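Local structure of phosphatidylinositol transfer protein SFH5 (Saccharomyces cerevisiae, 6W32) at residues R97-V109 with V285-I299. The protein binds and transfers phosphatidylinositol without detectable phosphatidylcholine transfer, regulates phosphatidylinositol 4,5-bisphosphate homeostasis at the plasma membrane, and binds heme. Residues are numbered along the deposited sequence; the frame is centred on the assembly and turned at random.
Sequences REFNPLSCAYKEV and VHPTEYGLYILQKQI
Tyr106 and Pro287 illustrate how a proline just ahead of a helix can pack on an aromatic ring from another. Tyr106 CB begins the contact against Leu295 CD1, 3.9 Å away. With CG anti to the carbonyl carbon (chi1 -58°), the ring then runs across Pro287: CG and CD2 lie by Pro287 CB, CD1 by Pro287 CD, and Pro287 CB sits over one face, 3.3 Å from Tyr106 CE2, in a CH-pi contact offset toward the rim. At the ring edge, near its plane, CE1 approaches Val285 CB, while CZ and OH come near Pro287 CA. Ala105 CB covers the opposite face, so the ring is sandwiched.

Leu295 fills the middle of the interface. Its CG meets Leu102 CB at 4.1 Å, and its CD1 is 3.6 Å from Lys107 CD, part of a lysine chain running alongside it in the opposite direction and bringing CE to Ile299 CG2. Leu102 CD1 reaches the backbone at Gly291, 3.4 Å from Gly291 O.

At the far end, Asn100 ND2 donates to Gln298 OE1 (2.9 Å, 158°), tilted from the acceptor's carbonyl plane; the two amides are steeply turned against each other. Asn100 OD1 meanwhile caps helix 101-106 through a weak bond from Ser103 N.

The whole is a near-perpendicular helix-helix packing, axes 10.3 Å apart at 95°, which joins the C-terminal helix 289-298 to the short helix following helix 82-98, away from the heme pocket of this Sec14-like protein.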
loop_
_atom_site.group_PDB
_atom_site.type_symbol
_atom_site.label_atom_id
_atom_site.label_comp_id
_atom_site.label_asym_id
_atom_site.label_seq_id
_atom_site.Cartn_x
_atom_site.Cartn_y
_atom_site.Cartn_z
ATOM N N ARG A 97 -5.772 3.160 14.376
ATOM C CA ARG A 97 -5.557 3.853 15.652
ATOM C C ARG A 97 -4.382 3.284 16.424
ATOM O O ARG A 97 -3.454 4.007 16.771
ATOM C CB ARG A 97 -6.767 3.740 16.551
ATOM C CG ARG A 97 -7.979 4.348 16.060
ATOM C CD ARG A 97 -8.996 4.292 17.197
ATOM N NE ARG A 97 -9.179 2.944 17.745
ATOM C CZ ARG A 97 -8.879 2.599 18.993
ATOM N NH1 ARG A 97 -8.372 3.514 19.828
ATOM N NH2 ARG A 97 -9.097 1.346 19.402
ATOM N N GLU A 98 -4.430 2.002 16.750
ATOM C CA GLU A 98 -3.439 1.457 17.656
ATOM C C GLU A 98 -2.035 1.548 17.072
ATOM O O GLU A 98 -1.214 2.329 17.551
ATOM C CB GLU A 98 -3.857 0.042 18.037
ATOM C CG GLU A 98 -5.378 0.002 18.303
ATOM C CD GLU A 98 -5.814 -1.101 19.278
ATOM O OE1 GLU A 98 -6.469 -0.761 20.307
ATOM O OE2 GLU A 98 -5.527 -2.300 19.010
ATOM N N PHE A 99 -1.749 0.818 16.016
ATOM C CA PHE A 99 -0.647 1.169 15.128
ATOM C C PHE A 99 -0.888 2.617 14.714
ATOM O O PHE A 99 -2.031 3.073 14.777
ATOM C CB PHE A 99 -0.671 0.226 13.919
ATOM C CG PHE A 99 0.653 -0.001 13.291
ATOM C CD1 PHE A 99 1.322 -1.200 13.479
ATOM C CD2 PHE A 99 1.222 0.975 12.479
ATOM C CE1 PHE A 99 2.538 -1.417 12.905
ATOM C CE2 PHE A 99 2.435 0.771 11.906
ATOM C CZ PHE A 99 3.096 -0.440 12.112
ATOM N N ASN A 100 0.095 3.376 14.248
ATOM C CA ASN A 100 -0.262 4.656 13.630
ATOM C C ASN A 100 0.277 4.738 12.204
ATOM O O ASN A 100 1.377 5.269 11.978
ATOM C CB ASN A 100 0.240 5.814 14.486
ATOM C CG ASN A 100 -0.534 7.086 14.264
ATOM O OD1 ASN A 100 -1.095 7.315 13.186
ATOM N ND2 ASN A 100 -0.571 7.932 15.290
ATOM N N PRO A 101 -0.453 4.242 11.200
ATOM C CA PRO A 101 0.133 4.253 9.842
ATOM C C PRO A 101 0.424 5.659 9.345
ATOM O O PRO A 101 1.496 5.891 8.774
ATOM C CB PRO A 101 -0.911 3.541 8.963
ATOM C CG PRO A 101 -2.083 3.232 9.877
ATOM C CD PRO A 101 -1.894 3.958 11.192
ATOM N N LEU A 102 -0.481 6.616 9.565
ATOM C CA LEU A 102 -0.208 7.979 9.117
ATOM C C LEU A 102 1.096 8.479 9.701
ATOM O O LEU A 102 1.874 9.157 9.020
ATOM C CB LEU A 102 -1.339 8.918 9.526
ATOM C CG LEU A 102 -2.571 8.983 8.642
ATOM C CD1 LEU A 102 -3.332 10.280 8.920
ATOM C CD2 LEU A 102 -2.165 8.869 7.185
ATOM N N SER A 103 1.360 8.140 10.967
ATOM C CA SER A 103 2.528 8.681 11.659
ATOM C C SER A 103 3.814 8.020 11.182
ATOM O O SER A 103 4.835 8.696 11.057
ATOM C CB SER A 103 2.372 8.527 13.176
ATOM O OG SER A 103 3.636 8.341 13.790
ATOM N N CYS A 104 3.775 6.712 10.889
ATOM C CA CYS A 104 4.897 6.046 10.226
ATOM C C CYS A 104 5.406 6.781 8.979
ATOM O O CYS A 104 6.614 6.797 8.722
ATOM C CB CYS A 104 4.495 4.639 9.832
ATOM S SG CYS A 104 4.436 3.503 11.186
ATOM N N ALA A 105 4.517 7.389 8.193
ATOM C CA ALA A 105 4.965 8.070 6.986
ATOM C C ALA A 105 5.436 9.495 7.242
ATOM O O ALA A 105 6.473 9.895 6.695
ATOM C CB ALA A 105 3.851 8.105 5.929
ATOM N N TYR A 106 4.704 10.269 8.056
ATOM C CA TYR A 106 4.849 11.723 8.084
ATOM C C TYR A 106 5.505 12.285 9.350
ATOM O O TYR A 106 5.764 13.498 9.417
ATOM C CB TYR A 106 3.477 12.378 7.893
ATOM C CG TYR A 106 2.803 11.966 6.622
ATOM C CD1 TYR A 106 3.495 11.945 5.414
ATOM C CD2 TYR A 106 1.474 11.581 6.615
ATOM C CE1 TYR A 106 2.864 11.570 4.230
ATOM C CE2 TYR A 106 0.845 11.178 5.440
ATOM C CZ TYR A 106 1.543 11.186 4.259
ATOM O OH TYR A 106 0.897 10.809 3.111
ATOM N N LYS A 107 5.772 11.458 10.337
ATOM C CA LYS A 107 6.323 11.932 11.598
ATOM C C LYS A 107 7.544 11.163 12.066
ATOM O O LYS A 107 8.468 11.773 12.579
ATOM C CB LYS A 107 5.235 11.901 12.714
ATOM C CG LYS A 107 4.219 13.063 12.613
ATOM C CD LYS A 107 2.989 12.977 13.576
ATOM C CE LYS A 107 3.337 12.941 15.074
ATOM N NZ LYS A 107 3.614 11.556 15.623
ATOM N N GLU A 108 7.588 9.849 11.893
ATOM C CA GLU A 108 8.617 9.074 12.578
ATOM C C GLU A 108 9.936 9.135 11.811
ATOM O O GLU A 108 9.975 9.422 10.619
ATOM C CB GLU A 108 8.157 7.622 12.768
ATOM C CG GLU A 108 6.776 7.529 13.453
ATOM C CD GLU A 108 6.249 6.095 13.622
ATOM O OE1 GLU A 108 7.071 5.138 13.736
ATOM O OE2 GLU A 108 5.003 5.930 13.694
ATOM N N VAL A 109 11.024 8.906 12.508
ATOM C CA VAL A 109 12.328 8.887 11.868
ATOM C C VAL A 109 12.688 7.443 11.599
ATOM O O VAL A 109 12.379 6.556 12.399
ATOM C CB VAL A 109 13.401 9.597 12.717
ATOM C CG1 VAL A 109 12.966 11.021 13.001
ATOM C CG2 VAL A 109 13.654 8.859 14.022
ATOM N N VAL A 285 5.910 15.027 -0.083
ATOM C CA VAL A 285 4.979 13.935 0.141
ATOM C C VAL A 285 3.668 14.403 0.766
ATOM O O VAL A 285 2.598 14.061 0.252
ATOM C CB VAL A 285 5.654 12.804 0.945
ATOM C CG1 VAL A 285 6.450 11.947 -0.047
ATOM C CG2 VAL A 285 6.562 13.385 2.038
ATOM N N HIS A 286 3.720 15.224 1.841
ATOM C CA HIS A 286 2.564 16.107 2.035
ATOM C C HIS A 286 1.229 15.373 2.276
ATOM O O HIS A 286 0.485 15.078 1.322
ATOM C CB HIS A 286 2.526 17.064 0.825
ATOM C CG HIS A 286 1.196 17.676 0.522
ATOM N ND1 HIS A 286 0.530 17.443 -0.664
ATOM C CD2 HIS A 286 0.432 18.550 1.219
ATOM C CE1 HIS A 286 -0.601 18.126 -0.673
ATOM N NE2 HIS A 286 -0.684 18.807 0.457
ATOM N N PRO A 287 0.962 14.955 3.526
ATOM C CA PRO A 287 -0.268 14.207 3.845
ATOM C C PRO A 287 -1.552 14.813 3.299
ATOM O O PRO A 287 -1.684 16.029 3.139
ATOM C CB PRO A 287 -0.299 14.240 5.375
ATOM C CG PRO A 287 0.446 15.406 5.716
ATOM C CD PRO A 287 1.604 15.407 4.762
ATOM N N THR A 288 -2.533 13.942 3.095
ATOM C CA THR A 288 -3.829 14.391 2.636
ATOM C C THR A 288 -4.412 15.398 3.617
ATOM O O THR A 288 -3.915 15.594 4.717
ATOM C CB THR A 288 -4.784 13.207 2.454
ATOM O OG1 THR A 288 -4.625 12.301 3.553
ATOM C CG2 THR A 288 -4.521 12.476 1.100
ATOM N N GLU A 289 -5.479 16.062 3.184
ATOM C CA GLU A 289 -6.063 17.114 3.998
ATOM C C GLU A 289 -6.547 16.566 5.325
ATOM O O GLU A 289 -6.137 17.040 6.393
ATOM C CB GLU A 289 -7.200 17.781 3.246
ATOM C CG GLU A 289 -6.893 19.209 2.892
ATOM C CD GLU A 289 -7.834 19.748 1.844
ATOM O OE1 GLU A 289 -8.958 19.197 1.729
ATOM O OE2 GLU A 289 -7.440 20.711 1.134
ATOM N N TYR A 290 -7.401 15.547 5.280
ATOM C CA TYR A 290 -7.861 14.941 6.522
ATOM C C TYR A 290 -6.719 14.278 7.265
ATOM O O TYR A 290 -6.702 14.256 8.505
ATOM C CB TYR A 290 -8.934 13.918 6.237
ATOM C CG TYR A 290 -9.723 13.532 7.444
ATOM C CD1 TYR A 290 -9.659 12.254 7.938
ATOM C CD2 TYR A 290 -10.553 14.451 8.080
ATOM C CE1 TYR A 290 -10.389 11.887 9.026
ATOM C CE2 TYR A 290 -11.299 14.095 9.174
ATOM C CZ TYR A 290 -11.212 12.807 9.649
ATOM O OH TYR A 290 -11.941 12.405 10.752
ATOM N N GLY A 291 -5.779 13.697 6.520
ATOM C CA GLY A 291 -4.634 13.080 7.155
ATOM C C GLY A 291 -3.911 14.031 8.077
ATOM O O GLY A 291 -3.480 13.649 9.162
ATOM N N LEU A 292 -3.779 15.287 7.659
ATOM C CA LEU A 292 -3.027 16.263 8.435
ATOM C C LEU A 292 -3.777 16.627 9.714
ATOM O O LEU A 292 -3.207 16.638 10.812
ATOM C CB LEU A 292 -2.767 17.502 7.574
ATOM C CG LEU A 292 -2.049 18.644 8.282
ATOM C CD1 LEU A 292 -0.747 18.116 8.878
ATOM C CD2 LEU A 292 -1.797 19.790 7.335
ATOM N N TYR A 293 -5.064 16.938 9.572
ATOM C CA TYR A 293 -5.968 17.124 10.692
ATOM C C TYR A 293 -5.801 16.027 11.745
ATOM O O TYR A 293 -5.515 16.307 12.907
ATOM C CB TYR A 293 -7.385 17.167 10.115
ATOM C CG TYR A 293 -8.488 17.469 11.090
ATOM C CD1 TYR A 293 -9.157 18.693 11.065
ATOM C CD2 TYR A 293 -8.894 16.518 12.016
ATOM C CE1 TYR A 293 -10.182 18.964 11.961
ATOM C CE2 TYR A 293 -9.915 16.772 12.898
ATOM C CZ TYR A 293 -10.554 17.991 12.876
ATOM O OH TYR A 293 -11.568 18.206 13.777
ATOM N N ILE A 294 -5.954 14.762 11.347
ATOM C CA ILE A 294 -5.857 13.663 12.309
ATOM C C ILE A 294 -4.521 13.692 13.024
ATOM O O ILE A 294 -4.435 13.432 14.234
ATOM C CB ILE A 294 -6.076 12.318 11.598
ATOM C CG1 ILE A 294 -7.553 12.130 11.414
ATOM C CG2 ILE A 294 -5.562 11.157 12.450
ATOM C CD1 ILE A 294 -8.290 12.305 12.733
ATOM N N LEU A 295 -3.456 14.009 12.281
ATOM C CA LEU A 295 -2.116 13.915 12.837
ATOM C C LEU A 295 -1.844 15.049 13.822
ATOM O O LEU A 295 -1.299 14.810 14.911
ATOM C CB LEU A 295 -1.086 13.893 11.712
ATOM C CG LEU A 295 -0.536 12.506 11.424
ATOM C CD1 LEU A 295 0.759 12.640 10.718
ATOM C CD2 LEU A 295 -0.345 11.702 12.691
ATOM N N GLN A 296 -2.243 16.285 13.478
ATOM C CA GLN A 296 -1.953 17.402 14.372
ATOM C C GLN A 296 -2.894 17.408 15.581
ATOM O O GLN A 296 -2.448 17.644 16.716
ATOM C CB GLN A 296 -1.972 18.741 13.609
ATOM C CG GLN A 296 -3.108 18.998 12.632
ATOM C CD GLN A 296 -2.816 20.149 11.632
ATOM O OE1 GLN A 296 -1.665 20.578 11.460
ATOM N NE2 GLN A 296 -3.879 20.656 10.984
ATOM N N LYS A 297 -4.178 17.104 15.375
ATOM C CA LYS A 297 -5.080 16.897 16.507
ATOM C C LYS A 297 -4.605 15.784 17.432
ATOM O O LYS A 297 -4.938 15.789 18.617
ATOM C CB LYS A 297 -6.491 16.601 15.994
ATOM C CG LYS A 297 -7.492 16.410 17.077
ATOM C CD LYS A 297 -8.534 15.379 16.718
ATOM C CE LYS A 297 -9.725 16.077 16.113
ATOM N NZ LYS A 297 -11.013 15.451 16.487
ATOM N N GLN A 298 -3.815 14.839 16.925
ATOM C CA GLN A 298 -3.275 13.792 17.784
ATOM C C GLN A 298 -2.220 14.342 18.729
ATOM O O GLN A 298 -2.040 13.804 19.826
ATOM C CB GLN A 298 -2.650 12.680 16.944
ATOM C CG GLN A 298 -3.557 11.554 16.504
ATOM C CD GLN A 298 -2.796 10.579 15.615
ATOM O OE1 GLN A 298 -1.564 10.602 15.595
ATOM N NE2 GLN A 298 -3.513 9.727 14.871
ATOM N N ILE A 299 -1.501 15.388 18.323
ATOM C CA ILE A 299 -0.340 15.857 19.075
ATOM C C ILE A 299 -0.680 17.052 19.980
ATOM O O ILE A 299 0.221 17.771 20.416
ATOM C CB ILE A 299 0.856 16.167 18.155
ATOM C CG1 ILE A 299 0.548 17.341 17.229
ATOM C CG2 ILE A 299 1.249 14.940 17.375
ATOM C CD1 ILE A 299 1.520 17.479 16.079
#